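Local coordinates for nitrate regulatory protein (Klebsiella oxytoca, PDB 4AKK) that senses nitrate and nitrite and, in response, binds the nasF operon leader RNA at a terminator to bring about transcription antitermination, at residues G200-L205 and D225-Q230; G213-E218 and R269-D274; Q231-S236 and H348-L353; R367-K372 and R402-A407. One frame throughout, in Å; residues are numbered along the deposited sequence.

How the contacts relate
Contacts 1, 2 and 3 all draw on helix 217-240: the turn leading into it meets the loop 269-274 in contact 2, its middle packs on helix 180-212 in contact 1, and its later part meets helix 341-358 in contact 3. Contacts 1 and 2 alternate along the chain, with centres about 17 Å apart, and both belong to the NIT sensor. Contact 4 follows in sequence and lies within ANTAR, about 18 Å from contact 3 between centres and touching it where L353 meets R402. The E218-R367 salt bridge, contact 3 itself and D228 packing against R402 and M403 bring nitrate receptor and RNA-binding effector into direct contact.

Contact 1 of 4, residues G200-L205 and D225-Q230; sequences GQERAL and DRIDGQ. With EDO (1,2-ethanediol), chain C.
Two side-chain hydrogen bonds join Q201 and E202 of one helix to R226 and Q230 of the other. The side-chain carbonyl of Q201 accepts from R226, with NE 2.9 Å from OE1, in the guanidinium plane and nearly along the C=O axis; the amide nitrogen of Q201 turns instead to E197. A bend at chi2 (-40°) carries the R226 chain up beside Q201, where L205 CD1 lies over one guanidinium face, toward its rim, and touches R226 CG at 3.4 Å. Q230 NE2 donates to the anti side of E202 OE1 at 2.9 Å, almost straight at 171° though somewhat out of the carboxylate plane; the same NH2 has weak further bonds to R226 O and L198 O. That carboxylate is buried: OE1 also takes a salt bridge from R289 and OE2 one from R263, which should favour its charged form. R289 closes the circuit by donating to Q230 OE1, fixing which way the amide is turned. I227 CG1 rests 3.6 Å from E202 CD. The segments form an antiparallel pair of neighbouring helices in the all-helical NIT domain, with a buried polar network where helices 257-267 and 277-312 join them.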
loop_
_atom_site.group_PDB
_atom_site.type_symbol
_atom_site.label_atom_id
_atom_site.label_comp_id
_atom_site.label_asym_id
_atom_site.label_seq_id
_atom_site.Cartn_x
_atom_site.Cartn_y
_atom_site.Cartn_z
ATOM N N GLY A 200 -14.185 7.536 17.973
ATOM C CA GLY A 200 -14.344 8.861 18.540
ATOM C C GLY A 200 -14.986 9.867 17.595
ATOM O O GLY A 200 -15.791 10.673 18.023
ATOM N N GLN A 201 -14.627 9.833 16.313
ATOM C CA GLN A 201 -15.295 10.687 15.335
ATOM C C GLN A 201 -16.745 10.265 15.105
ATOM O O GLN A 201 -17.611 11.119 14.919
ATOM C CB GLN A 201 -14.512 10.750 14.014
ATOM C CG GLN A 201 -13.158 11.408 14.189
ATOM C CD GLN A 201 -12.358 11.450 12.911
ATOM O OE1 GLN A 201 -12.917 11.323 11.821
ATOM N NE2 GLN A 201 -11.044 11.631 13.034
ATOM N N GLU A 202 -17.008 8.958 15.118
ATOM C CA GLU A 202 -18.390 8.459 15.139
ATOM C C GLU A 202 -19.209 9.059 16.295
ATOM O O GLU A 202 -20.370 9.445 16.115
ATOM C CB GLU A 202 -18.420 6.930 15.252
ATOM C CG GLU A 202 -19.832 6.323 15.276
ATOM C CD GLU A 202 -19.832 4.845 15.664
ATOM O OE1 GLU A 202 -18.750 4.215 15.615
ATOM O OE2 GLU A 202 -20.913 4.312 16.016
ATOM N N ARG A 203 -18.620 9.119 17.486
ATOM C CA ARG A 203 -19.344 9.660 18.635
ATOM C C ARG A 203 -19.724 11.121 18.352
ATOM O O ARG A 203 -20.886 11.504 18.465
ATOM C CB ARG A 203 -18.519 9.557 19.927
ATOM C CG ARG A 203 -19.170 10.299 21.128
ATOM C CD ARG A 203 -18.351 10.181 22.423
ATOM N NE ARG A 203 -17.083 10.903 22.345
ATOM C CZ ARG A 203 -16.173 10.951 23.316
ATOM N NH1 ARG A 203 -16.376 10.320 24.475
ATOM N NH2 ARG A 203 -15.051 11.634 23.130
ATOM N N ALA A 204 -18.739 11.917 17.941
ATOM C CA ALA A 204 -18.950 13.340 17.652
ATOM C C ALA A 204 -19.991 13.593 16.561
ATOM O O ALA A 204 -20.853 14.450 16.699
ATOM C CB ALA A 204 -17.616 14.015 17.284
ATOM N N LEU A 205 -19.910 12.856 15.468
ATOM C CA LEU A 205 -20.844 13.076 14.371
ATOM C C LEU A 205 -22.262 12.677 14.772
ATOM O O LEU A 205 -23.219 13.393 14.496
ATOM C CB LEU A 205 -20.397 12.308 13.127
ATOM C CG LEU A 205 -19.072 12.820 12.535
ATOM C CD1 LEU A 205 -18.602 11.914 11.411
ATOM C CD2 LEU A 205 -19.171 14.272 12.059
ATOM N N ASP A 225 -19.152 6.822 7.002
ATOM C CA ASP A 225 -17.762 6.667 6.574
ATOM C C ASP A 225 -16.854 6.402 7.781
ATOM O O ASP A 225 -15.883 5.661 7.687
ATOM C CB ASP A 225 -17.264 7.908 5.813
ATOM C CG ASP A 225 -17.988 8.138 4.476
ATOM O OD1 ASP A 225 -18.523 7.175 3.870
ATOM O OD2 ASP A 225 -18.008 9.317 4.040
ATOM N N ARG A 226 -17.169 7.024 8.908
ATOM C CA ARG A 226 -16.399 6.821 10.134
ATOM C C ARG A 226 -16.618 5.413 10.647
ATOM O O ARG A 226 -15.694 4.770 11.147
ATOM C CB ARG A 226 -16.799 7.835 11.209
ATOM C CG ARG A 226 -16.548 9.288 10.834
ATOM C CD ARG A 226 -15.235 9.423 10.106
ATOM N NE ARG A 226 -14.870 10.800 9.787
ATOM C CZ ARG A 226 -15.313 11.474 8.729
ATOM N NH1 ARG A 226 -16.188 10.925 7.891
ATOM N NH2 ARG A 226 -14.896 12.714 8.524
ATOM N N ILE A 227 -17.837 4.914 10.492
ATOM C CA ILE A 227 -18.150 3.566 10.969
ATOM C C ILE A 227 -17.503 2.477 10.101
ATOM O O ILE A 227 -16.871 1.561 10.615
ATOM C CB ILE A 227 -19.671 3.332 11.088
ATOM C CG1 ILE A 227 -20.250 4.247 12.173
ATOM C CG2 ILE A 227 -19.965 1.848 11.383
ATOM C CD1 ILE A 227 -21.736 4.595 11.981
ATOM N N ASP A 228 -17.655 2.584 8.788
ATOM C CA ASP A 228 -17.022 1.629 7.876
ATOM C C ASP A 228 -15.501 1.676 7.974
ATOM O O ASP A 228 -14.843 0.660 7.840
ATOM C CB ASP A 228 -17.445 1.910 6.436
ATOM C CG ASP A 228 -18.919 1.644 6.199
ATOM O OD1 ASP A 228 -19.522 0.869 6.981
ATOM O OD2 ASP A 228 -19.463 2.207 5.223
ATOM N N GLY A 229 -14.948 2.862 8.199
ATOM C CA GLY A 229 -13.506 3.018 8.289
ATOM C C GLY A 229 -12.880 2.239 9.431
ATOM O O GLY A 229 -11.719 1.824 9.356
ATOM N N GLN A 230 -13.648 2.051 10.499
ATOM C CA GLN A 230 -13.191 1.285 11.647
ATOM C C GLN A 230 -12.846 -0.161 11.288
ATOM O O GLN A 230 -11.892 -0.732 11.828
ATOM C CB GLN A 230 -14.251 1.320 12.752
ATOM C CG GLN A 230 -14.411 2.696 13.379
ATOM C CD GLN A 230 -15.710 2.841 14.137
ATOM O OE1 GLN A 230 -16.175 1.898 14.775
ATOM N NE2 GLN A 230 -16.297 4.034 14.087
HETATM C C1 EDO C . -15.691 12.842 19.872
HETATM O O1 EDO C . -14.850 13.197 20.969
HETATM C C2 EDO C . -17.143 12.703 20.318
HETATM O O2 EDO C . -17.757 13.927 20.744
#

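Contact 2 of 4, residues G213-E218 and R269-D274; sequences GQFSDE and RQPPAD. With EDO (1,2-ethanediol), chain D.
The ring of P271, puckered with C-gamma endo, and the side chain of Q270, whose CG stands anti to the backbone N (chi1 -162°) before the chain bends at chi2, both come up against the carbonyl of G213. This is a loop-to-loop contact at the surface of the NIT domain, between the turn linking helices 180-212 and 217-240 and the loop that leads from helix 257-267 to helix 277-312. G213, the first residue past helix 180-212, has a positive phi of 81°, a backbone conformation readily adopted by glycine. Its carbonyl oxygen then meets P271 CG at 3.3 Å and Q270 CG at 3.6 Å. Beyond it the Q214 backbone N lies 3.6 Å from P271 CG, while Q214 CB approaches Q270 NE2 at 4.0 Å.

F215 borders the proline differently. The edge of its ring, at CD1, faces P271 CG at 4.2 Å, and the ring also packs edge-to-face with F210, so the aromatic group links the buried proline to the end of helix 180-212. Past F215 the chain turns into helix 217-240, with S216 at the N-cap position and its OG accepting from the backbone N of L219. No direct hydrogen bond joins the two loops. A water makes the polar link instead, donating to G213 O at 2.8 Å and to P271 O at 2.6 Å.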
loop_
_atom_site.group_PDB
_atom_site.type_symbol
_atom_site.label_atom_id
_atom_site.label_comp_id
_atom_site.label_asym_id
_atom_site.label_seq_id
_atom_site.Cartn_x
_atom_site.Cartn_y
_atom_site.Cartn_z
ATOM N N GLY A 213 -31.570 16.903 16.032
ATOM C CA GLY A 213 -32.828 16.255 15.717
ATOM C C GLY A 213 -32.913 15.891 14.240
ATOM O O GLY A 213 -33.984 15.537 13.737
ATOM N N GLN A 214 -31.783 15.978 13.543
ATOM C CA GLN A 214 -31.720 15.577 12.137
ATOM C C GLN A 214 -30.304 15.288 11.656
ATOM O O GLN A 214 -29.344 15.949 12.059
ATOM C CB GLN A 214 -32.351 16.642 11.236
ATOM C CG GLN A 214 -31.910 18.060 11.563
ATOM C CD GLN A 214 -32.279 19.053 10.475
ATOM O OE1 GLN A 214 -32.692 18.667 9.380
ATOM N NE2 GLN A 214 -32.126 20.340 10.772
ATOM N N PHE A 215 -30.196 14.286 10.791
ATOM C CA PHE A 215 -28.971 13.998 10.058
ATOM C C PHE A 215 -29.159 14.395 8.592
ATOM O O PHE A 215 -29.961 13.795 7.885
ATOM C CB PHE A 215 -28.627 12.501 10.147
ATOM C CG PHE A 215 -28.141 12.063 11.509
ATOM C CD1 PHE A 215 -29.040 11.839 12.549
ATOM C CD2 PHE A 215 -26.788 11.875 11.749
ATOM C CE1 PHE A 215 -28.597 11.441 13.813
ATOM C CE2 PHE A 215 -26.332 11.483 12.999
ATOM C CZ PHE A 215 -27.245 11.263 14.041
ATOM N N SER A 216 -28.429 15.405 8.134
ATOM C CA SER A 216 -28.427 15.724 6.708
ATOM C C SER A 216 -27.847 14.539 5.953
ATOM O O SER A 216 -27.223 13.666 6.558
ATOM C CB SER A 216 -27.614 16.983 6.423
ATOM O OG SER A 216 -26.297 16.860 6.919
ATOM N N ASP A 217 -28.076 14.490 4.643
ATOM C CA ASP A 217 -27.471 13.460 3.802
ATOM C C ASP A 217 -25.952 13.509 3.942
ATOM O O ASP A 217 -25.278 12.485 3.910
ATOM C CB ASP A 217 -27.888 13.634 2.339
ATOM C CG ASP A 217 -29.344 13.243 2.092
ATOM O OD1 ASP A 217 -30.047 12.900 3.066
ATOM O OD2 ASP A 217 -29.786 13.274 0.924
ATOM N N GLU A 218 -25.441 14.714 4.137
ATOM C CA GLU A 218 -24.018 14.963 4.328
ATOM C C GLU A 218 -23.476 14.361 5.634
ATOM O O GLU A 218 -22.530 13.577 5.624
ATOM C CB GLU A 218 -23.786 16.479 4.320
ATOM C CG GLU A 218 -22.378 16.905 4.672
ATOM C CD GLU A 218 -21.384 16.485 3.623
ATOM O OE1 GLU A 218 -21.717 16.609 2.426
ATOM O OE2 GLU A 218 -20.276 16.034 3.986
ATOM N N ARG A 269 -34.480 6.779 9.812
ATOM C CA ARG A 269 -35.559 7.729 10.056
ATOM C C ARG A 269 -35.117 8.939 10.858
ATOM O O ARG A 269 -33.975 9.022 11.314
ATOM C CB ARG A 269 -36.726 7.039 10.764
ATOM C CG ARG A 269 -36.320 6.179 11.945
ATOM C CD ARG A 269 -37.550 5.654 12.669
ATOM N NE ARG A 269 -37.206 4.806 13.807
ATOM C CZ ARG A 269 -36.972 5.259 15.035
ATOM N NH1 ARG A 269 -37.038 6.565 15.290
ATOM N NH2 ARG A 269 -36.667 4.403 16.008
ATOM N N GLN A 270 -36.036 9.880 11.031
ATOM C CA GLN A 270 -35.731 11.090 11.772
ATOM C C GLN A 270 -35.565 10.737 13.243
ATOM O O GLN A 270 -36.332 9.941 13.788
ATOM C CB GLN A 270 -36.820 12.147 11.568
ATOM C CG GLN A 270 -36.381 13.556 11.936
ATOM C CD GLN A 270 -36.995 14.618 11.040
ATOM O OE1 GLN A 270 -38.161 14.520 10.652
ATOM N NE2 GLN A 270 -36.209 15.639 10.704
ATOM N N PRO A 271 -34.536 11.304 13.882
ATOM C CA PRO A 271 -34.321 11.065 15.310
ATOM C C PRO A 271 -35.374 11.795 16.163
ATOM O O PRO A 271 -36.001 12.738 15.686
ATOM C CB PRO A 271 -32.916 11.629 15.552
ATOM C CG PRO A 271 -32.697 12.623 14.480
ATOM C CD PRO A 271 -33.528 12.208 13.296
ATOM N N PRO A 272 -35.571 11.353 17.416
ATOM C CA PRO A 272 -36.567 11.957 18.309
ATOM C C PRO A 272 -36.197 13.386 18.673
ATOM O O PRO A 272 -35.028 13.673 18.948
ATOM C CB PRO A 272 -36.495 11.084 19.567
ATOM C CG PRO A 272 -35.703 9.870 19.183
ATOM C CD PRO A 272 -34.794 10.298 18.087
ATOM N N ALA A 273 -37.185 14.271 18.690
ATOM C CA ALA A 273 -36.945 15.671 19.021
ATOM C C ALA A 273 -36.968 15.892 20.534
ATOM O O ALA A 273 -37.730 16.717 21.036
ATOM C CB ALA A 273 -37.973 16.554 18.338
ATOM N N ASP A 274 -36.119 15.163 21.250
ATOM C CA ASP A 274 -36.147 15.158 22.711
ATOM C C ASP A 274 -35.128 16.111 23.313
ATOM O O ASP A 274 -34.668 15.913 24.440
ATOM C CB ASP A 274 -35.923 13.740 23.241
ATOM C CG ASP A 274 -34.705 13.077 22.627
ATOM O OD1 ASP A 274 -33.814 13.806 22.142
ATOM O OD2 ASP A 274 -34.637 11.831 22.631
HETATM C C1 EDO D . -32.208 10.897 5.927
HETATM O O1 EDO D . -32.054 10.295 7.221
HETATM C C2 EDO D . -30.837 11.150 5.309
HETATM O O2 EDO D . -30.197 12.271 5.930
HETATM O O HOH W 1 -36.261 15.360 15.435
#

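Contact 3 of 4, residues Q231-S236 and H348-L353; sequences QPCFDS and HELQQL
Helix segments 231-236 and 348-353 run antiparallel, their axes 10.4 Å apart at closest approach and inclined at 158°, with C233 and L350 as the nearest CA pair. They form an antiparallel helix-helix packing between the NIT sensor, through helix 217-240, and helix 341-358 of the ANTAR part. L350 is central, and its two methyl branches divide the opposing helix between them. CD2 settles against the first turn, 4.0 Å from P232 O and 4.3 Å from C233 SG, whereas CD1 reaches on to S236, 4.1 Å from its OG. That hydroxyl is already engaged with S191 of helix 180-212, whose residues Y190 and S191 also touch L350, so the leucine sits among three helices.

The contact is essentially apolar, with no hydrogen bond between the two segments. On the far side of helix 341-358, Q352 bonds to Q345 of the second subunit and H348 meets its counterpart there, placing the contact close behind the dimer interface. Where helix 217-240 kinks at its proline, L353 crosses the pyrrolidine ring at about a right angle and sets CD2 3.9 Å from P232 CG.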
loop_
_atom_site.group_PDB
_atom_site.type_symbol
_atom_site.label_atom_id
_atom_site.label_comp_id
_atom_site.label_asym_id
_atom_site.label_seq_id
_atom_site.Cartn_x
_atom_site.Cartn_y
_atom_site.Cartn_z
ATOM N N GLN A 231 -13.626 -0.746 10.377
ATOM C CA GLN A 231 -13.462 -2.154 10.011
ATOM C C GLN A 231 -12.029 -2.537 9.631
ATOM O O GLN A 231 -11.445 -3.421 10.249
ATOM C CB GLN A 231 -14.421 -2.550 8.879
ATOM C CG GLN A 231 -15.800 -2.985 9.339
ATOM C CD GLN A 231 -15.827 -4.391 9.930
ATOM O OE1 GLN A 231 -14.737 -5.138 9.757
ATOM N NE2 GLN A 231 -16.820 -4.795 10.536
ATOM N N PRO A 232 -11.468 -1.898 8.589
ATOM C CA PRO A 232 -10.085 -2.239 8.227
ATOM C C PRO A 232 -9.082 -1.942 9.352
ATOM O O PRO A 232 -8.073 -2.631 9.449
ATOM C CB PRO A 232 -9.818 -1.356 6.991
ATOM C CG PRO A 232 -10.890 -0.283 7.047
ATOM C CD PRO A 232 -12.084 -1.028 7.578
ATOM N N CYS A 233 -9.355 -0.947 10.197
ATOM C CA CYS A 233 -8.464 -0.664 11.322
ATOM C C CYS A 233 -8.419 -1.829 12.317
ATOM O O CYS A 233 -7.334 -2.271 12.713
ATOM C CB CYS A 233 -8.878 0.620 12.049
ATOM S SG CYS A 233 -8.717 2.118 11.052
ATOM N N PHE A 234 -9.591 -2.303 12.744
ATOM C CA PHE A 234 -9.648 -3.382 13.738
ATOM C C PHE A 234 -9.352 -4.763 13.130
ATOM O O PHE A 234 -8.851 -5.647 13.818
ATOM C CB PHE A 234 -10.970 -3.377 14.530
ATOM C CG PHE A 234 -11.153 -2.147 15.414
ATOM C CD1 PHE A 234 -10.259 -1.864 16.444
ATOM C CD2 PHE A 234 -12.212 -1.278 15.208
ATOM C CE1 PHE A 234 -10.419 -0.731 17.245
ATOM C CE2 PHE A 234 -12.386 -0.133 16.016
ATOM C CZ PHE A 234 -11.483 0.135 17.033
ATOM N N ASP A 235 -9.650 -4.942 11.846
ATOM C CA ASP A 235 -9.239 -6.156 11.147
ATOM C C ASP A 235 -7.725 -6.233 11.084
ATOM O O ASP A 235 -7.147 -7.283 11.314
ATOM C CB ASP A 235 -9.821 -6.236 9.736
ATOM C CG ASP A 235 -11.328 -6.464 9.732
ATOM O OD1 ASP A 235 -11.922 -6.634 10.820
ATOM O OD2 ASP A 235 -11.920 -6.463 8.629
ATOM N N SER A 236 -7.081 -5.121 10.763
ATOM C CA SER A 236 -5.631 -5.083 10.795
ATOM C C SER A 236 -5.086 -5.371 12.207
ATOM O O SER A 236 -4.157 -6.169 12.364
ATOM C CB SER A 236 -5.105 -3.759 10.246
ATOM O OG SER A 236 -3.717 -3.641 10.491
ATOM N N HIS A 348 0.422 1.481 5.470
ATOM C CA HIS A 348 0.212 2.379 4.328
ATOM C C HIS A 348 -1.274 2.642 4.110
ATOM O O HIS A 348 -1.710 3.784 4.022
ATOM C CB HIS A 348 0.735 1.772 3.013
ATOM C CG HIS A 348 2.223 1.798 2.850
ATOM N ND1 HIS A 348 3.086 0.839 2.439
ATOM C CD2 HIS A 348 2.982 2.931 3.060
ATOM C CE1 HIS A 348 4.341 1.396 2.431
ATOM N NE2 HIS A 348 4.251 2.658 2.813
ATOM N N GLU A 349 -2.038 1.564 3.969
ATOM C CA GLU A 349 -3.450 1.675 3.669
ATOM C C GLU A 349 -4.214 2.441 4.757
ATOM O O GLU A 349 -5.144 3.184 4.446
ATOM C CB GLU A 349 -4.069 0.294 3.439
ATOM C CG GLU A 349 -3.663 -0.375 2.135
ATOM C CD GLU A 349 -4.029 -1.852 2.103
ATOM O OE1 GLU A 349 -4.310 -2.421 3.182
ATOM O OE2 GLU A 349 -4.033 -2.449 1.002
ATOM N N LEU A 350 -3.830 2.278 6.023
ATOM C CA LEU A 350 -4.595 2.918 7.098
ATOM C C LEU A 350 -4.334 4.418 7.125
ATOM O O LEU A 350 -5.240 5.219 7.378
ATOM C CB LEU A 350 -4.305 2.281 8.455
ATOM C CG LEU A 350 -4.743 0.815 8.551
ATOM C CD1 LEU A 350 -4.650 0.349 9.985
ATOM C CD2 LEU A 350 -6.155 0.613 7.996
ATOM N N GLN A 351 -3.086 4.788 6.857
ATOM C CA GLN A 351 -2.711 6.183 6.666
ATOM C C GLN A 351 -3.418 6.776 5.449
ATOM O O GLN A 351 -3.829 7.918 5.460
ATOM C CB GLN A 351 -1.202 6.290 6.471
ATOM C CG GLN A 351 -0.418 6.240 7.760
ATOM C CD GLN A 351 -0.170 7.622 8.320
ATOM O OE1 GLN A 351 0.664 8.368 7.806
ATOM N NE2 GLN A 351 -0.894 7.974 9.380
ATOM N N GLN A 352 -3.540 5.987 4.393
ATOM C CA GLN A 352 -4.207 6.439 3.181
ATOM C C GLN A 352 -5.679 6.737 3.485
ATOM O O GLN A 352 -6.199 7.796 3.138
ATOM C CB GLN A 352 -4.073 5.374 2.090
ATOM C CG GLN A 352 -4.692 5.748 0.755
ATOM C CD GLN A 352 -4.458 4.694 -0.313
ATOM O OE1 GLN A 352 -4.234 3.521 -0.005
ATOM N NE2 GLN A 352 -4.510 5.106 -1.578
ATOM N N LEU A 353 -6.333 5.788 4.147
ATOM C CA LEU A 353 -7.729 5.914 4.539
ATOM C C LEU A 353 -7.949 7.154 5.410
ATOM O O LEU A 353 -8.927 7.883 5.246
ATOM C CB LEU A 353 -8.153 4.662 5.313
ATOM C CG LEU A 353 -9.536 4.733 5.967
ATOM C CD1 LEU A 353 -10.629 4.949 4.908
ATOM C CD2 LEU A 353 -9.815 3.477 6.822
#

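Contact 4 of 4, residues R367-K372 and R402-A407; sequences RKLIEK and RMVEIA
I370 and A407 mark the close end of this crossing, where the helices of segments 367-372 and 403-407 approach to 8.6 Å between axes at an angle of 51°. The small A407 side chain is consistent with this close approach: its CB lies 3.7 Å from L369 O and 3.9 Å from I370 CA, so it rests on the backbone of the other helix. I370 then runs its CG1 branch along the opposing turn, with CG1 4.1 Å from V404 CA and CD1 4.2 Å from M403 CB. Deeper still, M403 continues the core onto W389 and R393 of helix 385-399 and onto helix 217-240. R402, at the N-cap, is buried too; its N donates to E405 OE1 at 2.7 Å, and its guanidinium, with V404 CG1 over one face, pairs with E366.

The other side is nearer to solvent. L369 is only partly exposed and sets CD1 3.8 Å from V404 CG2; with chi1 at 62°, V404 sends that CG2 anti to its backbone N, toward the leucine. K368, E371 and K372 are at the surface, with E371 salt-bridged to K374 on its own helix. Between the two segments there is no hydrogen bond: in this part of the ANTAR helical bundle apolar contact holds them together, while the charged groups find their partners elsewhere.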
loop_
_atom_site.group_PDB
_atom_site.type_symbol
_atom_site.label_atom_id
_atom_site.label_comp_id
_atom_site.label_asym_id
_atom_site.label_seq_id
_atom_site.Cartn_x
_atom_site.Cartn_y
_atom_site.Cartn_z
ATOM N N ARG A 367 -17.824 10.251 -3.433
ATOM C CA ARG A 367 -19.259 10.436 -3.550
ATOM C C ARG A 367 -19.715 10.340 -5.001
ATOM O O ARG A 367 -20.796 9.825 -5.281
ATOM C CB ARG A 367 -19.694 11.744 -2.900
ATOM C CG ARG A 367 -19.755 11.604 -1.399
ATOM C CD ARG A 367 -19.768 12.924 -0.694
ATOM N NE ARG A 367 -19.430 12.761 0.715
ATOM C CZ ARG A 367 -19.674 13.680 1.641
ATOM N NH1 ARG A 367 -20.263 14.816 1.290
ATOM N NH2 ARG A 367 -19.337 13.466 2.909
ATOM N N LYS A 368 -18.874 10.804 -5.920
ATOM C CA LYS A 368 -19.170 10.710 -7.351
ATOM C C LYS A 368 -19.346 9.244 -7.752
ATOM O O LYS A 368 -20.257 8.882 -8.505
ATOM C CB LYS A 368 -18.046 11.334 -8.188
ATOM C CG LYS A 368 -18.279 11.199 -9.696
ATOM C CD LYS A 368 -17.016 10.778 -10.431
ATOM C CE LYS A 368 -15.910 11.802 -10.265
ATOM N NZ LYS A 368 -14.895 11.698 -11.345
ATOM N N LEU A 369 -18.459 8.403 -7.250
ATOM C CA LEU A 369 -18.564 6.971 -7.486
ATOM C C LEU A 369 -19.837 6.385 -6.901
ATOM O O LEU A 369 -20.504 5.572 -7.542
ATOM C CB LEU A 369 -17.347 6.263 -6.915
ATOM C CG LEU A 369 -16.072 6.695 -7.625
ATOM C CD1 LEU A 369 -14.830 6.213 -6.883
ATOM C CD2 LEU A 369 -16.093 6.187 -9.060
ATOM N N ILE A 370 -20.180 6.809 -5.685
ATOM C CA ILE A 370 -21.384 6.332 -5.027
ATOM C C ILE A 370 -22.650 6.792 -5.753
ATOM O O ILE A 370 -23.627 6.046 -5.845
ATOM C CB ILE A 370 -21.438 6.771 -3.546
ATOM C CG1 ILE A 370 -20.368 6.027 -2.732
ATOM C CG2 ILE A 370 -22.793 6.474 -2.971
ATOM C CD1 ILE A 370 -19.984 6.708 -1.423
ATOM N N GLU A 371 -22.637 8.023 -6.263
ATOM C CA GLU A 371 -23.777 8.529 -7.026
ATOM C C GLU A 371 -23.983 7.710 -8.306
ATOM O O GLU A 371 -25.098 7.279 -8.610
ATOM C CB GLU A 371 -23.612 10.018 -7.343
ATOM C CG GLU A 371 -23.709 10.935 -6.116
ATOM C CD GLU A 371 -25.025 10.788 -5.382
ATOM O OE1 GLU A 371 -26.039 10.447 -6.030
ATOM O OE2 GLU A 371 -25.046 11.009 -4.155
ATOM N N LYS A 372 -22.899 7.488 -9.041
ATOM C CA LYS A 372 -22.928 6.581 -10.196
ATOM C C LYS A 372 -23.476 5.179 -9.874
ATOM O O LYS A 372 -24.344 4.661 -10.582
ATOM C CB LYS A 372 -21.535 6.450 -10.795
ATOM C CG LYS A 372 -21.049 7.650 -11.593
ATOM C CD LYS A 372 -19.568 7.464 -11.936
ATOM C CE LYS A 372 -19.066 8.479 -12.950
ATOM N NZ LYS A 372 -19.300 8.026 -14.348
ATOM N N ARG A 402 -16.120 -0.513 2.637
ATOM C CA ARG A 402 -16.643 0.845 2.634
ATOM C C ARG A 402 -17.655 0.948 1.501
ATOM O O ARG A 402 -17.603 0.166 0.560
ATOM C CB ARG A 402 -15.520 1.858 2.447
ATOM C CG ARG A 402 -14.336 1.714 3.409
ATOM C CD ARG A 402 -13.239 2.714 3.018
ATOM N NE ARG A 402 -13.721 4.088 3.138
ATOM C CZ ARG A 402 -13.284 5.117 2.416
ATOM N NH1 ARG A 402 -12.337 4.947 1.496
ATOM N NH2 ARG A 402 -13.806 6.322 2.614
ATOM N N MET A 403 -18.592 1.884 1.611
ATOM C CA MET A 403 -19.578 2.122 0.554
ATOM C C MET A 403 -18.906 2.431 -0.793
ATOM O O MET A 403 -19.381 2.001 -1.835
ATOM C CB MET A 403 -20.548 3.262 0.940
ATOM C CG MET A 403 -21.664 2.898 1.973
ATOM S SD MET A 403 -22.909 4.217 2.244
ATOM C CE MET A 403 -23.743 4.234 0.662
ATOM N N VAL A 404 -17.804 3.177 -0.781
ATOM C CA VAL A 404 -17.153 3.515 -2.041
ATOM C C VAL A 404 -16.546 2.281 -2.704
ATOM O O VAL A 404 -16.510 2.191 -3.934
ATOM C CB VAL A 404 -16.108 4.648 -1.907
ATOM C CG1 VAL A 404 -14.965 4.247 -0.979
ATOM C CG2 VAL A 404 -15.594 5.056 -3.296
ATOM N N GLU A 405 -16.107 1.322 -1.889
ATOM C CA GLU A 405 -15.593 0.042 -2.397
ATOM C C GLU A 405 -16.707 -0.791 -3.015
ATOM O O GLU A 405 -16.526 -1.393 -4.057
ATOM C CB GLU A 405 -14.887 -0.748 -1.292
ATOM C CG GLU A 405 -13.600 -0.109 -0.802
ATOM C CD GLU A 405 -13.086 -0.736 0.490
ATOM O OE1 GLU A 405 -13.910 -1.285 1.254
ATOM O OE2 GLU A 405 -11.861 -0.675 0.745
ATOM N N ILE A 406 -17.867 -0.815 -2.372
ATOM C CA ILE A 406 -19.037 -1.460 -2.958
ATOM C C ILE A 406 -19.378 -0.799 -4.279
ATOM O O ILE A 406 -19.704 -1.472 -5.250
ATOM C CB ILE A 406 -20.275 -1.321 -2.046
ATOM C CG1 ILE A 406 -20.036 -2.005 -0.697
ATOM C CG2 ILE A 406 -21.528 -1.843 -2.762
ATOM C CD1 ILE A 406 -19.559 -3.459 -0.805
ATOM N N ALA A 407 -19.321 0.530 -4.298
ATOM C CA ALA A 407 -19.678 1.295 -5.483
ATOM C C ALA A 407 -18.744 0.979 -6.630
ATOM O O ALA A 407 -19.185 0.791 -7.771
ATOM C CB ALA A 407 -19.649 2.798 -5.186
#